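Long-range contact in possible membrane-associated serine protease (Mycobacterium tuberculosis, PDB 3K6Z), which probably cleaves proteins as a membrane-associated, trypsin-like serine protease that protects the bacterium against oxidative and acid stress: residues P49-T54 against V87-V92. Residues are numbered along the deposited sequence; the frame is centred on the assembly and turned at random.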
loop_
_atom_site.group_PDB
_atom_site.type_symbol
_atom_site.label_atom_id
_atom_site.label_comp_id
_atom_site.label_asym_id
_atom_site.label_seq_id
_atom_site.Cartn_x
_atom_site.Cartn_y
_atom_site.Cartn_z
ATOM N N PRO A 49 17.083 -16.997 -18.928
ATOM C CA PRO A 49 16.502 -17.066 -20.279
ATOM C C PRO A 49 14.968 -17.066 -20.281
ATOM O O PRO A 49 14.355 -17.875 -19.595
ATOM C CB PRO A 49 17.060 -18.387 -20.826
ATOM C CG PRO A 49 18.382 -18.517 -20.139
ATOM C CD PRO A 49 18.120 -18.027 -18.732
ATOM N N ASP A 50 14.369 -16.132 -21.021
ATOM C CA ASP A 50 12.906 -16.037 -21.170
ATOM C C ASP A 50 12.165 -15.703 -19.879
ATOM O O ASP A 50 10.955 -15.950 -19.777
ATOM C CB ASP A 50 12.324 -17.320 -21.775
ATOM C CG ASP A 50 12.780 -17.557 -23.203
ATOM O OD1 ASP A 50 13.499 -16.702 -23.767
ATOM O OD2 ASP A 50 12.407 -18.611 -23.764
ATOM N N ARG A 51 12.893 -15.159 -18.905
ATOM C CA ARG A 51 12.305 -14.714 -17.632
ATOM C C ARG A 51 12.711 -13.277 -17.334
ATOM O O ARG A 51 13.903 -12.938 -17.342
ATOM C CB ARG A 51 12.713 -15.632 -16.475
ATOM C CG ARG A 51 12.182 -17.074 -16.561
ATOM C CD ARG A 51 10.659 -17.120 -16.508
ATOM N NE ARG A 51 10.119 -18.476 -16.607
ATOM C CZ ARG A 51 9.825 -19.102 -17.747
ATOM N NH1 ARG A 51 10.026 -18.512 -18.920
ATOM N NH2 ARG A 51 9.329 -20.333 -17.709
ATOM N N VAL A 52 11.704 -12.456 -17.049
ATOM C CA VAL A 52 11.845 -11.031 -16.818
ATOM C C VAL A 52 11.318 -10.675 -15.421
ATOM O O VAL A 52 10.169 -10.998 -15.080
ATOM C CB VAL A 52 11.066 -10.229 -17.886
ATOM C CG1 VAL A 52 11.029 -8.737 -17.559
ATOM C CG2 VAL A 52 11.696 -10.444 -19.269
ATOM N N MET A 53 12.155 -10.013 -14.623
ATOM C CA MET A 53 11.695 -9.460 -13.350
ATOM C C MET A 53 11.158 -8.054 -13.545
ATOM O O MET A 53 11.720 -7.258 -14.301
ATOM C CB MET A 53 12.807 -9.446 -12.315
ATOM C CG MET A 53 12.325 -8.936 -10.958
ATOM S SD MET A 53 13.594 -9.110 -9.709
ATOM C CE MET A 53 13.524 -10.878 -9.439
ATOM N N THR A 54 10.065 -7.750 -12.856
ATOM C CA THR A 54 9.475 -6.422 -12.917
ATOM C C THR A 54 8.761 -6.091 -11.607
ATOM O O THR A 54 8.842 -6.854 -10.653
ATOM C CB THR A 54 8.523 -6.275 -14.143
ATOM O OG1 THR A 54 8.090 -4.907 -14.259
ATOM C CG2 THR A 54 7.299 -7.221 -14.034
ATOM N N VAL A 87 7.787 -7.630 -6.283
ATOM C CA VAL A 87 8.291 -7.990 -7.599
ATOM C C VAL A 87 7.524 -9.165 -8.186
ATOM O O VAL A 87 6.976 -10.007 -7.461
ATOM C CB VAL A 87 9.803 -8.334 -7.587
ATOM C CG1 VAL A 87 10.637 -7.120 -7.181
ATOM C CG2 VAL A 87 10.098 -9.547 -6.692
ATOM N N ALA A 88 7.508 -9.222 -9.511
ATOM C CA ALA A 88 6.884 -10.315 -10.211
ATOM C C ALA A 88 7.846 -10.827 -11.270
ATOM O O ALA A 88 8.768 -10.116 -11.680
ATOM C CB ALA A 88 5.583 -9.868 -10.840
ATOM N N ILE A 89 7.629 -12.069 -11.684
ATOM C CA ILE A 89 8.434 -12.676 -12.739
ATOM C C ILE A 89 7.512 -12.943 -13.920
ATOM O O ILE A 89 6.436 -13.518 -13.743
ATOM C CB ILE A 89 9.080 -14.003 -12.276
ATOM C CG1 ILE A 89 9.813 -13.841 -10.935
ATOM C CG2 ILE A 89 10.029 -14.561 -13.356
ATOM C CD1 ILE A 89 10.939 -12.836 -10.937
ATOM N N LEU A 90 7.946 -12.520 -15.114
ATOM C CA LEU A 90 7.206 -12.736 -16.358
ATOM C C LEU A 90 7.875 -13.817 -17.196
ATOM O O LEU A 90 9.103 -13.853 -17.286
ATOM C CB LEU A 90 7.131 -11.438 -17.183
ATOM C CG LEU A 90 6.617 -10.163 -16.505
ATOM C CD1 LEU A 90 6.632 -9.016 -17.505
ATOM C CD2 LEU A 90 5.208 -10.404 -15.976
ATOM N N ALA A 91 7.067 -14.696 -17.797
ATOM C CA ALA A 91 7.556 -15.669 -18.784
ATOM C C ALA A 91 7.393 -15.069 -20.170
ATOM O O ALA A 91 6.314 -14.590 -20.518
ATOM C CB ALA A 91 6.794 -16.991 -18.672
ATOM N N VAL A 92 8.470 -15.085 -20.954
ATOM C CA VAL A 92 8.493 -14.429 -22.263
ATOM C C VAL A 92 9.159 -15.337 -23.306
ATOM O O VAL A 92 10.367 -15.243 -23.527
ATOM C CB VAL A 92 9.220 -13.044 -22.224
ATOM C CG1 VAL A 92 8.948 -12.259 -23.489
ATOM C CG2 VAL A 92 8.805 -12.211 -20.997
#
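Arg51 lies across Ala91 where strands 51-55 and 87-91 pair in antiparallel fashion. From CB, 4.1 Å from Leu90 O, its chain bends at chi2 (-63°) and turns back over the neighbouring strand. CD lies 3.7 Å from Leu90 O, with Ile89 CG2 just beyond. NE and CZ pass over the methyl of Ala91, and NH1 lies 3.6 Å from Ala91 CB, so the methyl covers one face of the guanidinium near its rim. NH1 also donates to Asp50 O at 2.9 Å, with the acceptor in the guanidinium plane. Val92 N donates to the same oxygen from the opposite face of the carbonyl plane. Two N-H groups thus grip Asp50 O at the end of the pairing.

Further along, Val52 and Leu90 exchange two backbone hydrogen bonds, the shorter being Leu90 N to Val52 O at 2.7 Å. Thr54 and Ala88 form the next hydrogen-bonded pair. On the face with Arg51, Met53 bends at chi3 (-74°) and brings CE to 3.6 Å from Ile89 CD1. Phe45 and Ile47 of strand 41-48 also touch Met53. On the other face Val52 CG2 meets Val92 CG2 at 3.8 Å, and Thr54 CG2 rests against Leu90 CG. Thr54 OG1 is hydrogen-bonded to Thr43 O.

The two strands are neighbours in the first of the two six-stranded barrels of the chymotrypsin fold. Strand 87-91 directly follows Asp86, a predicted catalytic residue. Five backbone hydrogen bonds set the register, and apolar side chains pack on both faces. The in-plane bond to Asp50 O fixes the rotation of the guanidinium, holding its face against the Ala91 methyl.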